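Local coordinates for protein Moesin/ezrin/radixin homolog 2 (Drosophila melanogaster, PDB 7EDR) that probably acts, as merlin of the ezrin-radixin-moesin family, as a scaffold between membrane and cytoskeleton, using its FERM domain to bind partner proteins, at residues 223-229 with 241-245; 202-208 with 231-237. All coordinates share one frame; numbering follows the deposited sequence.

Both contacts lie in or beside the antiparallel four-stranded sheet of the PH-like lobe of the FERM domain, with their centres about 12 Å apart. Strand 227-232 serves both: its first half pairs with the edge strand 241-244 in contact 1, while its end and the following turn meet segment 202-208, which leads into the opposite edge strand 207-212, in contact 2. The segments alternate along the chain: 202-208, 223-229, 231-237, 241-245. A probable hydrogen bond from Val223 N to Asn207 O (2.9 Å) ties the contacts directly. Residues of both touch a chain of another protein, consistent with the PH-like lobe offering a binding surface.

Contact 1 (223-229 with 241-245)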
loop_
_atom_site.group_PDB
_atom_site.type_symbol
_atom_site.label_atom_id
_atom_site.label_comp_id
_atom_site.label_asym_id
_atom_site.label_seq_id
_atom_site.Cartn_x
_atom_site.Cartn_y
_atom_site.Cartn_z
ATOM N N VAL C 223 1.570 -3.533 -29.352
ATOM C CA VAL C 223 1.378 -2.697 -28.165
ATOM C C VAL C 223 0.748 -3.543 -27.060
ATOM O O VAL C 223 -0.363 -4.061 -27.222
ATOM C CB VAL C 223 0.489 -1.486 -28.472
ATOM C CG1 VAL C 223 0.461 -0.541 -27.282
ATOM C CG2 VAL C 223 0.930 -0.787 -29.740
ATOM N N THR C 224 1.443 -3.660 -25.926
ATOM C CA THR C 224 1.011 -4.488 -24.805
ATOM C C THR C 224 0.939 -3.661 -23.527
ATOM O O THR C 224 1.391 -2.512 -23.461
ATOM C CB THR C 224 1.968 -5.671 -24.568
ATOM O OG1 THR C 224 3.106 -5.234 -23.786
ATOM C CG2 THR C 224 2.445 -6.238 -25.900
ATOM N N SER C 225 0.404 -4.301 -22.482
ATOM C CA SER C 225 0.371 -3.707 -21.153
ATOM C C SER C 225 1.765 -3.407 -20.612
ATOM O O SER C 225 1.902 -2.564 -19.717
ATOM C CB SER C 225 -0.330 -4.656 -20.184
ATOM O OG SER C 225 0.484 -5.795 -19.950
ATOM N N VAL C 226 2.788 -4.094 -21.116
ATOM C CA VAL C 226 4.145 -3.962 -20.617
ATOM C C VAL C 226 5.033 -3.125 -21.542
ATOM O O VAL C 226 5.984 -2.488 -21.072
ATOM C CB VAL C 226 4.727 -5.374 -20.401
ATOM C CG1 VAL C 226 6.196 -5.329 -20.052
ATOM C CG2 VAL C 226 3.927 -6.084 -19.319
ATOM N N GLY C 227 4.744 -3.084 -22.829
ATOM C CA GLY C 227 5.463 -2.157 -23.670
ATOM C C GLY C 227 5.202 -2.338 -25.154
ATOM O O GLY C 227 4.061 -2.602 -25.570
ATOM N N LEU C 228 6.252 -2.168 -25.962
ATOM C CA LEU C 228 6.174 -2.281 -27.413
ATOM C C LEU C 228 7.010 -3.478 -27.840
ATOM O O LEU C 228 8.218 -3.528 -27.573
ATOM C CB LEU C 228 6.667 -1.014 -28.107
ATOM C CG LEU C 228 5.795 0.238 -27.970
ATOM C CD1 LEU C 228 6.363 1.423 -28.754
ATOM C CD2 LEU C 228 4.368 -0.044 -28.390
ATOM N N ASN C 229 6.359 -4.441 -28.471
ATOM C CA ASN C 229 7.016 -5.591 -29.064
ATOM C C ASN C 229 7.159 -5.380 -30.564
ATOM O O ASN C 229 6.312 -4.752 -31.211
ATOM C CB ASN C 229 6.218 -6.864 -28.800
ATOM C CG ASN C 229 6.152 -7.209 -27.340
ATOM O OD1 ASN C 229 6.910 -6.670 -26.539
ATOM N ND2 ASN C 229 5.262 -8.133 -26.984
ATOM N N THR C 241 12.371 -8.047 -30.699
ATOM C CA THR C 241 12.884 -7.128 -29.698
ATOM C C THR C 241 11.692 -6.484 -29.006
ATOM O O THR C 241 10.541 -6.625 -29.441
ATOM C CB THR C 241 13.806 -6.074 -30.325
ATOM O OG1 THR C 241 14.539 -5.403 -29.297
ATOM C CG2 THR C 241 13.009 -5.052 -31.128
ATOM N N THR C 242 11.973 -5.764 -27.925
ATOM C CA THR C 242 10.915 -5.184 -27.121
ATOM C C THR C 242 11.449 -3.959 -26.393
ATOM O O THR C 242 12.657 -3.835 -26.149
ATOM C CB THR C 242 10.355 -6.212 -26.120
ATOM O OG1 THR C 242 9.177 -5.684 -25.475
ATOM C CG2 THR C 242 11.424 -6.586 -25.078
ATOM N N PHE C 243 10.529 -3.047 -26.065
ATOM C CA PHE C 243 10.833 -1.844 -25.300
ATOM C C PHE C 243 9.771 -1.666 -24.230
ATOM O O PHE C 243 8.582 -1.550 -24.546
ATOM C CB PHE C 243 10.891 -0.615 -26.198
ATOM C CG PHE C 243 11.909 -0.716 -27.281
ATOM C CD1 PHE C 243 11.555 -1.183 -28.548
ATOM C CD2 PHE C 243 13.228 -0.330 -27.044
ATOM C CE1 PHE C 243 12.512 -1.263 -29.573
ATOM C CE2 PHE C 243 14.187 -0.411 -28.055
ATOM C CZ PHE C 243 13.828 -0.890 -29.317
ATOM N N GLN C 244 10.200 -1.631 -22.976
ATOM C CA GLN C 244 9.269 -1.539 -21.869
ATOM C C GLN C 244 8.784 -0.102 -21.690
ATOM O O GLN C 244 9.516 0.851 -21.950
ATOM C CB GLN C 244 9.943 -2.055 -20.597
ATOM C CG GLN C 244 8.951 -2.635 -19.603
ATOM C CD GLN C 244 9.606 -3.492 -18.554
ATOM O OE1 GLN C 244 9.639 -4.723 -18.669
ATOM N NE2 GLN C 244 10.149 -2.848 -17.525
ATOM N N TRP C 245 7.529 0.048 -21.236
ATOM C CA TRP C 245 6.916 1.375 -21.151
ATOM C C TRP C 245 7.801 2.376 -20.424
ATOM O O TRP C 245 7.845 3.556 -20.798
ATOM C CB TRP C 245 5.545 1.314 -20.463
ATOM C CG TRP C 245 4.505 0.814 -21.374
ATOM C CD1 TRP C 245 3.663 -0.261 -21.177
ATOM C CD2 TRP C 245 4.218 1.323 -22.678
ATOM N NE1 TRP C 245 2.869 -0.432 -22.291
ATOM C CE2 TRP C 245 3.200 0.519 -23.226
ATOM C CE3 TRP C 245 4.741 2.373 -23.446
ATOM C CZ2 TRP C 245 2.684 0.744 -24.494
ATOM C CZ3 TRP C 245 4.223 2.600 -24.705
ATOM C CH2 TRP C 245 3.201 1.789 -25.218
#
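Trp245 lays its indole against Gly227 and the turn residues 224-226 before strand 227-232. A chi1 of -78° turns the ring away from its own carbonyl and sets one face against Gly227 CA, a CH-pi contact 3.5 Å from the centroid of the five-membered ring. At the ring edge, Trp245 NE1 gives a hydrogen bond to Thr224 O (2.8 Å) close to the indole plane. The benzo end is held by apolar contacts, Val223 CG1 reaching CZ2 at the edge and Leu228 CD2 approaching CH2 (3.8 Å). Helix 277-297 packs on the same tryptophan through Cys287, Asn290 and Tyr294. Leu228 forms the hydrogen-bonded pair of the strands with Phe243, its N donating to Phe243 O (2.8 Å, N-H...O 170°) and its O accepting from Phe243 N. Val226 O accepts from the backbone N of Trp245 (3.0 Å). Gln244 OE1 accepts a hydrogen bond from a basic side chain of another protein. Thr242 OG1 donates to Asn229 OD1 (2.7 Å) in the plane of the Asn229 side-chain carbonyl, the two side chains lying side by side. This is an antiparallel hairpin at the edge of a PH-like sheet, backed by the C-terminal helix characteristic of that fold.

Contact 2 (202-208 with 231-237); sequences DMYGVNY and YDERDKL
Similar first torsions in Tyr208 (chi1 -66°) and Lys236 (chi1 -74°) bring the two side chains together, and the lysine chain, extended beyond CG, runs over the phenol ring. The contact joins the entry of the PH-like FERM lobe to the loop of its hairpin 227-232/241-244. Lys236 CD stands over one face of Tyr208, 4.1 Å from the ring centroid, and NZ makes an off-centre cation-pi contact at 4.9 Å; the ammonium also has a cation-pi partner in Trp220. Val206 CG1 covers the opposite face of the phenol. At its far end Tyr208 OH donates to Lys236 O (2.9 Å), so one residue meets the tyrosine with both side chain and backbone. The Tyr231 and Tyr208 side chains run at about a right angle, their ring planes inclined by 42°, with Tyr208 CE1 over a face of Tyr231, 3.5 Å from its CE1. Asp202 OD2, hydrogen-bonded to a polar side chain of another protein, lies against Leu237 CG, and Met203 SD touches Leu237 CD1 (4.1 Å). One water sews the segments together, giving hydrogen bonds to Asp202 O (2.8 Å) and Leu237 O and accepting one, in the ring plane, from Tyr231 OH (2.6 Å), which is also bonded to Asn229 ND2.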
loop_
_atom_site.group_PDB
_atom_site.type_symbol
_atom_site.label_atom_id
_atom_site.label_comp_id
_atom_site.label_asym_id
_atom_site.label_seq_id
_atom_site.Cartn_x
_atom_site.Cartn_y
_atom_site.Cartn_z
ATOM N N ASP C 202 1.112 -16.603 -25.931
ATOM C CA ASP C 202 2.026 -15.636 -26.547
ATOM C C ASP C 202 1.284 -14.411 -27.070
ATOM O O ASP C 202 1.802 -13.286 -27.012
ATOM C CB ASP C 202 2.804 -16.284 -27.700
ATOM C CG ASP C 202 3.713 -17.437 -27.248
ATOM O OD1 ASP C 202 4.294 -17.352 -26.144
ATOM O OD2 ASP C 202 3.850 -18.430 -28.009
ATOM N N MET C 203 0.089 -14.603 -27.614
ATOM C CA MET C 203 -0.618 -13.514 -28.263
ATOM C C MET C 203 -1.604 -12.808 -27.347
ATOM O O MET C 203 -2.292 -11.889 -27.798
ATOM C CB MET C 203 -1.349 -14.028 -29.514
ATOM C CG MET C 203 -0.422 -14.700 -30.538
ATOM S SD MET C 203 -1.261 -15.264 -32.041
ATOM C CE MET C 203 -1.874 -13.724 -32.739
ATOM N N TYR C 204 -1.696 -13.213 -26.085
ATOM C CA TYR C 204 -2.656 -12.599 -25.174
ATOM C C TYR C 204 -2.289 -11.144 -24.915
ATOM O O TYR C 204 -1.124 -10.817 -24.670
ATOM C CB TYR C 204 -2.702 -13.374 -23.867
ATOM C CG TYR C 204 -3.518 -12.734 -22.777
ATOM C CD1 TYR C 204 -2.923 -11.883 -21.844
ATOM C CD2 TYR C 204 -4.879 -13.002 -22.652
ATOM C CE1 TYR C 204 -3.658 -11.303 -20.814
ATOM C CE2 TYR C 204 -5.625 -12.430 -21.631
ATOM C CZ TYR C 204 -5.003 -11.587 -20.713
ATOM O OH TYR C 204 -5.738 -11.024 -19.697
ATOM N N GLY C 205 -3.283 -10.272 -24.998
ATOM C CA GLY C 205 -3.074 -8.862 -24.729
ATOM C C GLY C 205 -2.092 -8.148 -25.631
ATOM O O GLY C 205 -1.467 -7.174 -25.196
ATOM N N VAL C 206 -1.944 -8.579 -26.878
ATOM C CA VAL C 206 -1.082 -7.896 -27.836
ATOM C C VAL C 206 -1.963 -7.277 -28.904
ATOM O O VAL C 206 -2.703 -7.982 -29.597
ATOM C CB VAL C 206 -0.061 -8.848 -28.477
ATOM C CG1 VAL C 206 0.888 -8.060 -29.355
ATOM C CG2 VAL C 206 0.699 -9.622 -27.419
ATOM N N ASN C 207 -1.887 -5.964 -29.055
ATOM C CA ASN C 207 -2.497 -5.307 -30.198
ATOM C C ASN C 207 -1.446 -5.271 -31.295
ATOM O O ASN C 207 -0.388 -4.662 -31.113
ATOM C CB ASN C 207 -2.988 -3.907 -29.833
ATOM C CG ASN C 207 -3.830 -3.891 -28.543
ATOM O OD1 ASN C 207 -5.031 -4.145 -28.577
ATOM N ND2 ASN C 207 -3.192 -3.591 -27.409
ATOM N N TYR C 208 -1.718 -5.952 -32.407
ATOM C CA TYR C 208 -0.790 -6.067 -33.531
ATOM C C TYR C 208 -1.097 -5.045 -34.622
ATOM O O TYR C 208 -2.261 -4.826 -34.971
ATOM C CB TYR C 208 -0.849 -7.462 -34.154
ATOM C CG TYR C 208 -0.369 -8.586 -33.271
ATOM C CD1 TYR C 208 0.953 -9.021 -33.334
ATOM C CD2 TYR C 208 -1.236 -9.225 -32.389
ATOM C CE1 TYR C 208 1.407 -10.056 -32.554
ATOM C CE2 TYR C 208 -0.795 -10.262 -31.592
ATOM C CZ TYR C 208 0.532 -10.675 -31.682
ATOM O OH TYR C 208 0.994 -11.695 -30.886
ATOM N N TYR C 231 7.711 -7.686 -33.995
ATOM C CA TYR C 231 7.651 -9.054 -34.489
ATOM C C TYR C 231 8.064 -9.115 -35.948
ATOM O O TYR C 231 7.852 -8.168 -36.723
ATOM C CB TYR C 231 6.249 -9.672 -34.383
ATOM C CG TYR C 231 5.694 -9.778 -32.990
ATOM C CD1 TYR C 231 4.942 -8.733 -32.443
ATOM C CD2 TYR C 231 5.893 -10.925 -32.222
ATOM C CE1 TYR C 231 4.416 -8.828 -31.170
ATOM C CE2 TYR C 231 5.364 -11.026 -30.946
ATOM C CZ TYR C 231 4.630 -9.967 -30.432
ATOM O OH TYR C 231 4.098 -10.027 -29.176
ATOM N N ASP C 232 8.613 -10.264 -36.319
ATOM C CA ASP C 232 8.814 -10.569 -37.723
ATOM C C ASP C 232 7.471 -10.738 -38.416
ATOM O O ASP C 232 6.475 -11.135 -37.801
ATOM C CB ASP C 232 9.638 -11.840 -37.878
ATOM C CG ASP C 232 10.214 -11.975 -39.256
ATOM O OD1 ASP C 232 9.430 -12.243 -40.196
ATOM O OD2 ASP C 232 11.447 -11.802 -39.395
ATOM N N GLU C 233 7.457 -10.443 -39.719
ATOM C CA GLU C 233 6.215 -10.497 -40.481
ATOM C C GLU C 233 5.507 -11.842 -40.337
ATOM O O GLU C 233 4.271 -11.895 -40.327
ATOM C CB GLU C 233 6.498 -10.210 -41.949
ATOM C CG GLU C 233 5.251 -10.142 -42.812
ATOM C CD GLU C 233 5.562 -10.248 -44.299
ATOM O OE1 GLU C 233 6.755 -10.409 -44.668
ATOM O OE2 GLU C 233 4.606 -10.164 -45.096
ATOM N N ARG C 234 6.264 -12.928 -40.179
ATOM C CA ARG C 234 5.705 -14.273 -40.217
ATOM C C ARG C 234 5.762 -14.992 -38.878
ATOM O O ARG C 234 5.491 -16.197 -38.829
ATOM C CB ARG C 234 6.424 -15.117 -41.267
ATOM C CG ARG C 234 6.597 -14.409 -42.585
ATOM C CD ARG C 234 7.174 -15.315 -43.667
ATOM N NE ARG C 234 7.227 -14.624 -44.956
ATOM C CZ ARG C 234 6.161 -14.191 -45.629
ATOM N NH1 ARG C 234 4.932 -14.385 -45.153
ATOM N NH2 ARG C 234 6.327 -13.565 -46.792
ATOM N N ASP C 235 6.126 -14.299 -37.798
ATOM C CA ASP C 235 6.180 -14.908 -36.467
ATOM C C ASP C 235 5.526 -13.940 -35.470
ATOM O O ASP C 235 6.194 -13.091 -34.870
ATOM C CB ASP C 235 7.617 -15.234 -36.093
ATOM C CG ASP C 235 7.730 -16.001 -34.791
ATOM O OD1 ASP C 235 6.732 -16.119 -34.051
ATOM O OD2 ASP C 235 8.837 -16.482 -34.497
ATOM N N LYS C 236 4.213 -14.079 -35.297
ATOM C CA LYS C 236 3.494 -13.327 -34.280
ATOM C C LYS C 236 3.626 -13.932 -32.888
ATOM O O LYS C 236 3.197 -13.303 -31.915
ATOM C CB LYS C 236 2.020 -13.231 -34.648
ATOM C CG LYS C 236 1.704 -12.282 -35.781
ATOM C CD LYS C 236 0.191 -12.008 -35.797
ATOM C CE LYS C 236 -0.194 -10.910 -36.764
ATOM N NZ LYS C 236 -1.679 -10.765 -36.868
ATOM N N LEU C 237 4.192 -15.130 -32.761
ATOM C CA LEU C 237 4.307 -15.735 -31.439
ATOM C C LEU C 237 5.406 -15.086 -30.619
ATOM O O LEU C 237 5.166 -14.662 -29.487
ATOM C CB LEU C 237 4.574 -17.235 -31.549
ATOM C CG LEU C 237 3.357 -18.126 -31.398
ATOM C CD1 LEU C 237 2.184 -17.529 -32.146
ATOM C CD2 LEU C 237 3.701 -19.499 -31.930
HETATM O O HOH W 1 4.295 -12.279 -27.882
#